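Phosphodiesterase (Salpingoeca rosetta, PDB 7D7P) belongs to the cyclic nucleotide phosphodiesterase family of the HD clan, an all-helical fold that here holds a zinc ion and a magnesium ion side by side. Local coordinates at residues A[57-62]-A[108-113]; A[95-100]-A[146-151]; A[116-121]-A[263-268]. All coordinates share one frame; numbering follows the deposited sequence.

Contact 1. Residues A[57-62]-A[108-113]; sequences DALDKS and NWRHAV. With ZN (zinc ion), chain G.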
# COMPACT_ATOMS: atom_id res chain seq x y z
N ASP A 57 24.20 11.31 -7.26
CA ASP A 57 23.80 10.48 -8.39
C ASP A 57 25.00 10.31 -9.31
O ASP A 57 25.52 11.30 -9.83
CB ASP A 57 22.62 11.10 -9.14
CG ASP A 57 21.96 10.12 -10.10
OD1 ASP A 57 22.49 9.01 -10.28
OD2 ASP A 57 20.90 10.46 -10.66
N ALA A 58 25.43 9.07 -9.50
CA ALA A 58 26.60 8.79 -10.32
C ALA A 58 26.38 9.09 -11.80
O ALA A 58 27.36 9.21 -12.54
CB ALA A 58 27.03 7.33 -10.15
N LEU A 59 25.13 9.20 -12.24
CA LEU A 59 24.87 9.49 -13.65
C LEU A 59 25.35 10.88 -14.04
O LEU A 59 25.67 11.12 -15.20
CB LEU A 59 23.38 9.34 -13.96
CG LEU A 59 22.80 7.92 -13.89
CD1 LEU A 59 21.30 7.94 -14.16
CD2 LEU A 59 23.52 6.99 -14.85
N ASP A 60 25.42 11.80 -13.07
CA ASP A 60 25.84 13.17 -13.32
C ASP A 60 27.34 13.38 -13.16
O ASP A 60 27.81 14.52 -13.29
CB ASP A 60 25.08 14.12 -12.39
CG ASP A 60 23.57 13.95 -12.49
OD1 ASP A 60 23.06 13.79 -13.62
OD2 ASP A 60 22.90 13.96 -11.44
N LYS A 61 28.11 12.33 -12.88
CA LYS A 61 29.54 12.45 -12.64
C LYS A 61 30.33 11.85 -13.80
O LYS A 61 29.92 10.85 -14.40
CB LYS A 61 29.93 11.76 -11.33
CG LYS A 61 29.14 12.23 -10.12
CD LYS A 61 29.47 13.67 -9.77
CE LYS A 61 28.92 14.06 -8.41
NZ LYS A 61 29.42 15.39 -7.97
N SER A 62 31.48 12.46 -14.09
CA SER A 62 32.38 11.93 -15.09
C SER A 62 33.17 10.74 -14.54
O SER A 62 33.10 10.42 -13.35
CB SER A 62 33.34 13.02 -15.57
OG SER A 62 34.31 13.31 -14.57
N ASN A 108 25.85 -1.48 -13.71
CA ASN A 108 27.10 -1.02 -14.28
C ASN A 108 28.01 -0.43 -13.21
O ASN A 108 27.70 -0.48 -12.02
CB ASN A 108 26.83 0.01 -15.39
CG ASN A 108 25.88 1.11 -14.95
OD1 ASN A 108 26.01 1.67 -13.86
ND2 ASN A 108 24.90 1.42 -15.80
N TRP A 109 29.14 0.16 -13.64
CA TRP A 109 30.09 0.72 -12.68
C TRP A 109 29.50 1.87 -11.89
O TRP A 109 29.86 2.07 -10.72
CB TRP A 109 31.35 1.17 -13.42
CG TRP A 109 32.24 2.14 -12.67
CD1 TRP A 109 32.45 3.45 -12.97
CD2 TRP A 109 33.06 1.85 -11.53
NE1 TRP A 109 33.34 4.01 -12.08
CE2 TRP A 109 33.73 3.04 -11.19
CE3 TRP A 109 33.29 0.70 -10.77
CZ2 TRP A 109 34.61 3.12 -10.11
CZ3 TRP A 109 34.17 0.78 -9.70
CH2 TRP A 109 34.81 1.99 -9.38
N ARG A 110 28.58 2.63 -12.49
CA ARG A 110 27.98 3.74 -11.76
C ARG A 110 27.00 3.25 -10.70
O ARG A 110 26.86 3.90 -9.66
CB ARG A 110 27.30 4.69 -12.74
CG ARG A 110 28.28 5.65 -13.40
CD ARG A 110 27.66 6.46 -14.52
NE ARG A 110 28.53 7.57 -14.91
CZ ARG A 110 29.61 7.44 -15.69
NH1 ARG A 110 29.95 6.25 -16.16
NH2 ARG A 110 30.34 8.50 -15.99
N HIS A 111 26.35 2.11 -10.93
CA HIS A 111 25.53 1.51 -9.88
C HIS A 111 26.39 1.08 -8.70
O HIS A 111 25.99 1.25 -7.54
CB HIS A 111 24.75 0.32 -10.44
CG HIS A 111 24.05 -0.49 -9.39
ND1 HIS A 111 23.12 0.05 -8.53
CD2 HIS A 111 24.14 -1.80 -9.06
CE1 HIS A 111 22.67 -0.89 -7.72
NE2 HIS A 111 23.27 -2.02 -8.02
N ALA A 112 27.57 0.53 -8.97
CA ALA A 112 28.47 0.13 -7.89
C ALA A 112 28.89 1.33 -7.05
O ALA A 112 28.92 1.25 -5.82
CB ALA A 112 29.70 -0.57 -8.47
N VAL A 113 29.22 2.45 -7.70
CA VAL A 113 29.62 3.65 -6.96
C VAL A 113 28.44 4.19 -6.15
O VAL A 113 28.61 4.67 -5.02
CB VAL A 113 30.19 4.71 -7.92
CG1 VAL A 113 30.59 5.96 -7.15
CG2 VAL A 113 31.37 4.14 -8.68
ZN ZN G . 23.16 -4.07 -7.07
O HOH W 1 22.66 -6.37 -6.27
O HOH W 2 21.07 -4.32 -8.17

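Contact 2. Residues A[95-100]-A[146-151]; sequences QKVRTQ and HDLDHN. With ZN (zinc ion), chain G; MG (magnesium ion), chain H; EDO (1,2-ethanediol), chain F.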
# COMPACT_ATOMS: atom_id res chain seq x y z
N GLN A 95 40.54 0.55 -10.61
CA GLN A 95 40.52 0.37 -12.06
C GLN A 95 40.11 -1.05 -12.44
O GLN A 95 39.28 -1.24 -13.33
CB GLN A 95 41.90 0.71 -12.64
CG GLN A 95 42.01 0.50 -14.14
CD GLN A 95 43.39 0.82 -14.67
OE1 GLN A 95 44.40 0.49 -14.05
NE2 GLN A 95 43.45 1.49 -15.82
N LYS A 96 40.68 -2.05 -11.76
CA LYS A 96 40.34 -3.43 -12.08
C LYS A 96 38.88 -3.74 -11.76
O LYS A 96 38.25 -4.52 -12.47
CB LYS A 96 41.27 -4.39 -11.34
CG LYS A 96 41.07 -5.85 -11.70
CD LYS A 96 41.39 -6.12 -13.16
CE LYS A 96 41.33 -7.61 -13.48
NZ LYS A 96 41.94 -7.92 -14.81
N VAL A 97 38.34 -3.13 -10.70
CA VAL A 97 36.92 -3.29 -10.40
C VAL A 97 36.07 -2.77 -11.55
O VAL A 97 35.12 -3.43 -12.00
CB VAL A 97 36.56 -2.60 -9.07
CG1 VAL A 97 35.05 -2.55 -8.89
CG2 VAL A 97 37.20 -3.33 -7.90
N ARG A 98 36.39 -1.57 -12.04
CA ARG A 98 35.58 -0.97 -13.10
C ARG A 98 35.65 -1.78 -14.39
O ARG A 98 34.64 -1.92 -15.09
CB ARG A 98 36.01 0.47 -13.36
CG ARG A 98 34.97 1.26 -14.15
CD ARG A 98 35.55 2.01 -15.33
NE ARG A 98 36.62 2.90 -14.91
CZ ARG A 98 37.87 2.82 -15.34
NH1 ARG A 98 38.21 1.88 -16.22
NH2 ARG A 98 38.77 3.68 -14.89
N THR A 99 36.83 -2.30 -14.72
CA THR A 99 36.96 -3.07 -15.96
C THR A 99 36.23 -4.40 -15.89
O THR A 99 36.01 -5.02 -16.94
CB THR A 99 38.44 -3.31 -16.29
OG1 THR A 99 39.07 -4.02 -15.22
CG2 THR A 99 39.16 -2.00 -16.52
N GLN A 100 35.86 -4.86 -14.70
CA GLN A 100 35.11 -6.10 -14.56
C GLN A 100 33.61 -5.87 -14.48
O GLN A 100 32.85 -6.85 -14.46
CB GLN A 100 35.58 -6.87 -13.32
CG GLN A 100 36.99 -7.41 -13.44
CD GLN A 100 37.07 -8.65 -14.30
OE1 GLN A 100 37.99 -8.80 -15.11
NE2 GLN A 100 36.10 -9.55 -14.14
N HIS A 146 29.75 -5.70 -5.31
CA HIS A 146 28.59 -6.55 -5.08
C HIS A 146 27.90 -7.01 -6.36
O HIS A 146 27.11 -7.96 -6.30
CB HIS A 146 27.58 -5.82 -4.19
CG HIS A 146 26.69 -4.88 -4.94
ND1 HIS A 146 27.09 -3.62 -5.34
CD2 HIS A 146 25.41 -5.02 -5.38
CE1 HIS A 146 26.11 -3.03 -5.98
NE2 HIS A 146 25.08 -3.85 -6.02
N ASP A 147 28.17 -6.37 -7.50
CA ASP A 147 27.51 -6.74 -8.75
C ASP A 147 28.52 -6.99 -9.87
O ASP A 147 28.23 -6.76 -11.04
CB ASP A 147 26.51 -5.67 -9.18
CG ASP A 147 25.09 -5.99 -8.75
OD1 ASP A 147 24.79 -7.17 -8.48
OD2 ASP A 147 24.26 -5.06 -8.70
N LEU A 148 29.72 -7.47 -9.52
CA LEU A 148 30.78 -7.65 -10.50
C LEU A 148 30.37 -8.59 -11.62
O LEU A 148 29.83 -9.67 -11.37
CB LEU A 148 32.04 -8.18 -9.81
CG LEU A 148 32.94 -7.17 -9.10
CD1 LEU A 148 33.82 -7.89 -8.09
CD2 LEU A 148 33.79 -6.41 -10.10
N ASP A 149 30.63 -8.16 -12.86
CA ASP A 149 30.39 -8.97 -14.06
C ASP A 149 28.92 -9.32 -14.25
O ASP A 149 28.58 -10.35 -14.83
CB ASP A 149 31.25 -10.24 -14.06
CG ASP A 149 31.34 -10.89 -15.43
OD1 ASP A 149 31.43 -10.16 -16.44
OD2 ASP A 149 31.32 -12.14 -15.49
N HIS A 150 28.03 -8.46 -13.75
CA HIS A 150 26.62 -8.57 -14.09
C HIS A 150 26.43 -8.36 -15.59
O HIS A 150 27.14 -7.57 -16.21
CB HIS A 150 25.82 -7.53 -13.30
CG HIS A 150 24.41 -7.94 -13.00
ND1 HIS A 150 23.42 -7.97 -13.97
CD2 HIS A 150 23.81 -8.30 -11.84
CE1 HIS A 150 22.28 -8.35 -13.41
NE2 HIS A 150 22.49 -8.56 -12.13
N ASN A 151 25.49 -9.10 -16.19
CA ASN A 151 25.18 -8.96 -17.61
C ASN A 151 23.73 -8.56 -17.86
O ASN A 151 23.21 -8.78 -18.96
CB ASN A 151 25.49 -10.26 -18.36
CG ASN A 151 26.98 -10.47 -18.56
OD1 ASN A 151 27.69 -9.57 -19.00
ND2 ASN A 151 27.45 -11.67 -18.25
ZN ZN G . 23.16 -4.07 -7.07
MG MG H . 23.06 -7.98 -7.47
C1 EDO F . 23.73 -11.99 -15.84
O1 EDO F . 23.56 -10.87 -14.96
C2 EDO F . 25.16 -12.52 -15.74
O2 EDO F . 25.37 -13.46 -16.81
O HOH W 3 24.40 -8.64 -5.81
O HOH W 4 21.56 -7.09 -8.92
O HOH W 1 22.66 -6.37 -6.27
O HOH W 2 21.07 -4.32 -8.17
O HOH W 5 23.06 -9.64 -8.66

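Contact 3. Residues A[116-121]-A[263-268]; sequences LHTTYL and NPIKPF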
# COMPACT_ATOMS: atom_id res chain seq x y z
N LEU A 116 28.27 2.06 -3.11
CA LEU A 116 29.38 2.41 -2.22
C LEU A 116 29.09 3.71 -1.48
O LEU A 116 29.25 3.79 -0.26
CB LEU A 116 30.68 2.52 -3.01
CG LEU A 116 31.82 3.20 -2.23
CD1 LEU A 116 32.27 2.33 -1.07
CD2 LEU A 116 33.00 3.53 -3.14
N HIS A 117 28.65 4.74 -2.21
CA HIS A 117 28.40 6.04 -1.59
C HIS A 117 27.23 5.97 -0.62
O HIS A 117 27.27 6.57 0.46
CB HIS A 117 28.16 7.10 -2.66
CG HIS A 117 28.01 8.48 -2.11
ND1 HIS A 117 26.79 9.01 -1.73
CD2 HIS A 117 28.93 9.45 -1.86
CE1 HIS A 117 26.97 10.24 -1.28
NE2 HIS A 117 28.26 10.53 -1.35
N THR A 118 26.17 5.25 -0.99
CA THR A 118 25.01 5.13 -0.10
C THR A 118 25.37 4.32 1.15
O THR A 118 24.86 4.61 2.24
CB THR A 118 23.85 4.49 -0.85
OG1 THR A 118 23.60 5.22 -2.06
CG2 THR A 118 22.58 4.49 0.01
N THR A 119 26.22 3.31 1.00
CA THR A 119 26.71 2.58 2.17
C THR A 119 27.51 3.49 3.09
O THR A 119 27.41 3.40 4.32
CB THR A 119 27.56 1.38 1.73
OG1 THR A 119 26.77 0.50 0.92
CG2 THR A 119 28.09 0.62 2.94
N TYR A 120 28.31 4.39 2.50
CA TYR A 120 29.05 5.36 3.30
C TYR A 120 28.11 6.29 4.05
O TYR A 120 28.39 6.68 5.19
CB TYR A 120 30.01 6.13 2.38
CG TYR A 120 30.22 7.58 2.73
CD1 TYR A 120 31.13 7.96 3.70
CD2 TYR A 120 29.53 8.58 2.05
CE1 TYR A 120 31.34 9.29 4.01
CE2 TYR A 120 29.73 9.91 2.35
CZ TYR A 120 30.63 10.26 3.33
OH TYR A 120 30.84 11.59 3.62
N LEU A 121 26.99 6.66 3.43
CA LEU A 121 26.01 7.50 4.11
C LEU A 121 25.33 6.75 5.25
O LEU A 121 25.14 7.29 6.34
CB LEU A 121 24.98 8.03 3.12
CG LEU A 121 25.45 8.99 2.02
CD1 LEU A 121 24.32 9.22 1.02
CD2 LEU A 121 25.93 10.31 2.60
N ASN A 263 17.25 3.36 -5.55
CA ASN A 263 16.36 4.11 -6.44
C ASN A 263 15.26 4.87 -5.69
O ASN A 263 15.13 6.09 -5.93
CB ASN A 263 15.76 3.17 -7.49
CG ASN A 263 16.71 2.90 -8.63
OD1 ASN A 263 17.91 3.16 -8.54
ND2 ASN A 263 16.18 2.36 -9.73
N PRO A 264 14.47 4.26 -4.81
CA PRO A 264 13.35 5.01 -4.20
C PRO A 264 13.76 5.99 -3.11
O PRO A 264 12.90 6.75 -2.64
CB PRO A 264 12.46 3.90 -3.61
CG PRO A 264 13.01 2.61 -4.15
CD PRO A 264 14.46 2.86 -4.37
N ILE A 265 15.02 6.01 -2.68
CA ILE A 265 15.46 6.92 -1.63
C ILE A 265 16.28 8.07 -2.20
O ILE A 265 16.97 8.77 -1.45
CB ILE A 265 16.21 6.17 -0.52
CG1 ILE A 265 17.46 5.47 -1.07
CG2 ILE A 265 15.30 5.17 0.17
CD1 ILE A 265 18.25 4.73 -0.02
N LYS A 266 16.21 8.29 -3.50
CA LYS A 266 16.87 9.39 -4.19
C LYS A 266 15.84 10.38 -4.72
O LYS A 266 14.64 10.08 -4.76
CB LYS A 266 17.73 8.84 -5.34
CG LYS A 266 18.97 8.09 -4.88
CD LYS A 266 19.98 9.02 -4.24
CE LYS A 266 21.23 8.27 -3.81
NZ LYS A 266 22.28 9.20 -3.31
N PRO A 267 16.26 11.58 -5.12
CA PRO A 267 15.33 12.52 -5.75
C PRO A 267 14.66 11.88 -6.97
O PRO A 267 15.22 10.98 -7.60
CB PRO A 267 16.22 13.70 -6.15
CG PRO A 267 17.33 13.66 -5.16
CD PRO A 267 17.58 12.21 -4.86
N PHE A 268 13.46 12.36 -7.29
CA PHE A 268 12.62 11.66 -8.27
C PHE A 268 13.29 11.58 -9.63
O PHE A 268 13.15 10.57 -10.34
CB PHE A 268 11.25 12.31 -8.39
CG PHE A 268 10.35 11.61 -9.37
CD1 PHE A 268 9.75 10.41 -9.04
CD2 PHE A 268 10.13 12.13 -10.64
CE1 PHE A 268 8.94 9.74 -9.95
CE2 PHE A 268 9.32 11.48 -11.55
CZ PHE A 268 8.72 10.28 -11.20
O HOH W 6 24.38 7.86 -2.28

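Contact 1. Residues A[57-62]-A[108-113]
Arg110, in the first turn of helix 109-126, reaches across to loop 57-62 and illustrates how one guanidinium can tie irregular chain to the start of a helix. Among the polar contacts, its NH2 donates to Lys61 O at 2.9 Å. That oxygen sits at the edge of the guanidinium, in its plane, the donor lies in the carbonyl plane, and the N-H...O angle of 159° makes the bond fairly straight. Arg110 NE makes a second, weak bond to Ala58 O, 3.1 Å long and bent to 131°. Ala58 O also accepts from Lys61 N, so two donors share this carbonyl of the 3-10 turn. With chi1 at -81° the arginine sets CG beside its backbone N, and extension from CG to NE carries the guanidinium to both carbonyls.

The apolar part lies nearer the helix. Ala58 CB packs 3.7 Å from Arg110 CB, and Leu59 CD2 touches Arg110 CD at 4.2 Å. The Ala58 methyl also lies against a carbonyl, its CB 3.5 Å from Arg110 O. Leu66 of helix 63-76 and Trp274 of helix 268-291 add further cover to the arginine.

Bonds within each segment shape the two partners. Leu59 N meets Asp57 OD1 from above the carboxylate plane at 3.3 Å, closing an Asx turn; OD1 also binds Trp274 NE1. On the helix side, Asn108 OD1 accepts from His111 N at 3.0 Å, the N-cap bond of the helix, while its ND2 is held by Asn104 O.

His111 takes no part in the loop contact; its NE2 binds zinc at 2.3 Å and its ND1 is bonded to His262 NE2. An asparagine N-cap thus opens the helix whose first turn offers one face to the loop and a histidine to the metal site of this HD-clan family.

Contact 2. Residues A[95-100]-A[146-151]
Leu148 packs on Gln100, while the flat groups of 146-151, the rings of His146 and His150, lie off this contact. The His146 ring, which binds zinc, carries Asp147 CB over one face, toward the rim, and has water 1 in plane at its edge. The His150 ring binds neither metal; it has O1 of a 1,2-ethanediol over one face, again toward the rim, and the magnesium-bound water 5 in plane at its edge. This diol, probably from the crystallisation liquor, is bonded by Asn151, whose backbone N donates to O1 at 2.9 Å and whose ND2 donates to O2, and also to Leu153 O.

The meeting with the end of helix 87-99 is mainly apolar. Leu148 CD2 does the touching, 3.7 Å from Gln100 CB and 4.2 Å from Val97 CG1. One weak backbone bond joins the segments, from Asp149 N to Gln100 O at 3.0 Å, bent to 121°. Asp149 is the third residue of a type II turn from Asp147 to His150, and its OD2 is held by His178 on helix 174-187.

His146 NE2 coordinates zinc, and the Asp147 carboxylate spans both metals: OD2 lies 2.2 Å from the zinc and OD1 2.2 Å from the magnesium. Asp260 and His111 complete the protein ligands of the zinc. Leu148 directly follows these two ligands in sequence, so its apolar packing lies next to them in the chain. Water 1 is a second bridge, 2.5 Å from zinc and 2.0 Å from magnesium. Shared between two cations, this water would be expected to be more acidic than one in bulk solvent.

Contact 3. Residues A[116-121]-A[263-268]
A small, buried, partly water-mediated contact joins the middle of helix 109-126 to the connection between helices 245-260 and 268-291, with Thr118 at its centre. The threonine presents its two branches to different partners. Its methyl, CG2, meets Ile265 CD1 at 4.3 Å, and its hydroxyl oxygen OG1 lies 4.2 Å from Lys266 CE. Ile265 also packs against Ile341 of helix 336-359, and Thr118 against Ala259 of helix 245-260.

The polar link runs through water 6. Lys266 NZ donates to this water at 2.7 Å, and the water in turn donates to Thr118 OG1 at 2.8 Å; that hydroxyl is also bonded to Met114 O, one helical turn earlier. His117 ND1 stands 2.7 Å from the same water, which lies in the ring plane at the imidazole edge. In this all-helical phosphodiesterase fold the water therefore bridges a helix and an interhelical connection, and Pro267, at the N-cap position, leads straight into helix 268-291.

Lys266 bends at chi2 (-68°) and then runs extended to NZ, which carries the ammonium into the interior. There three oxygens, the carbonyls of Phe56 and Trp54 and the water, accept from a buried and probably charged group. His117 NE2 is bonded to Leu51 O, and its ring stacks with Phe56, bringing the 51-56 region against the same side chains.

In the fold
Helix 109-126 is common ground for contacts 1 and 3: its first turn serves 108-113 and its middle serves 116-121, with the contact centres about 11 Å apart. Contact 2 uses the preceding helix, 87-99, and interleaves with contact 1 along the chain, its centre about 13 Å away. These two touch, since Trp109 packs on Val97 and Arg98, and both supply zinc ligands, His111 from one and His146 and Asp147 from the other. Contact 3 opens after contact 1 has closed, interleaves with contact 2, and lies about 20 Å from it between centres. Contacts 1 and 2 bring sequence-distant pieces to one metal centre, whereas contact 3 lies farther along helix 109-126, away from the metals.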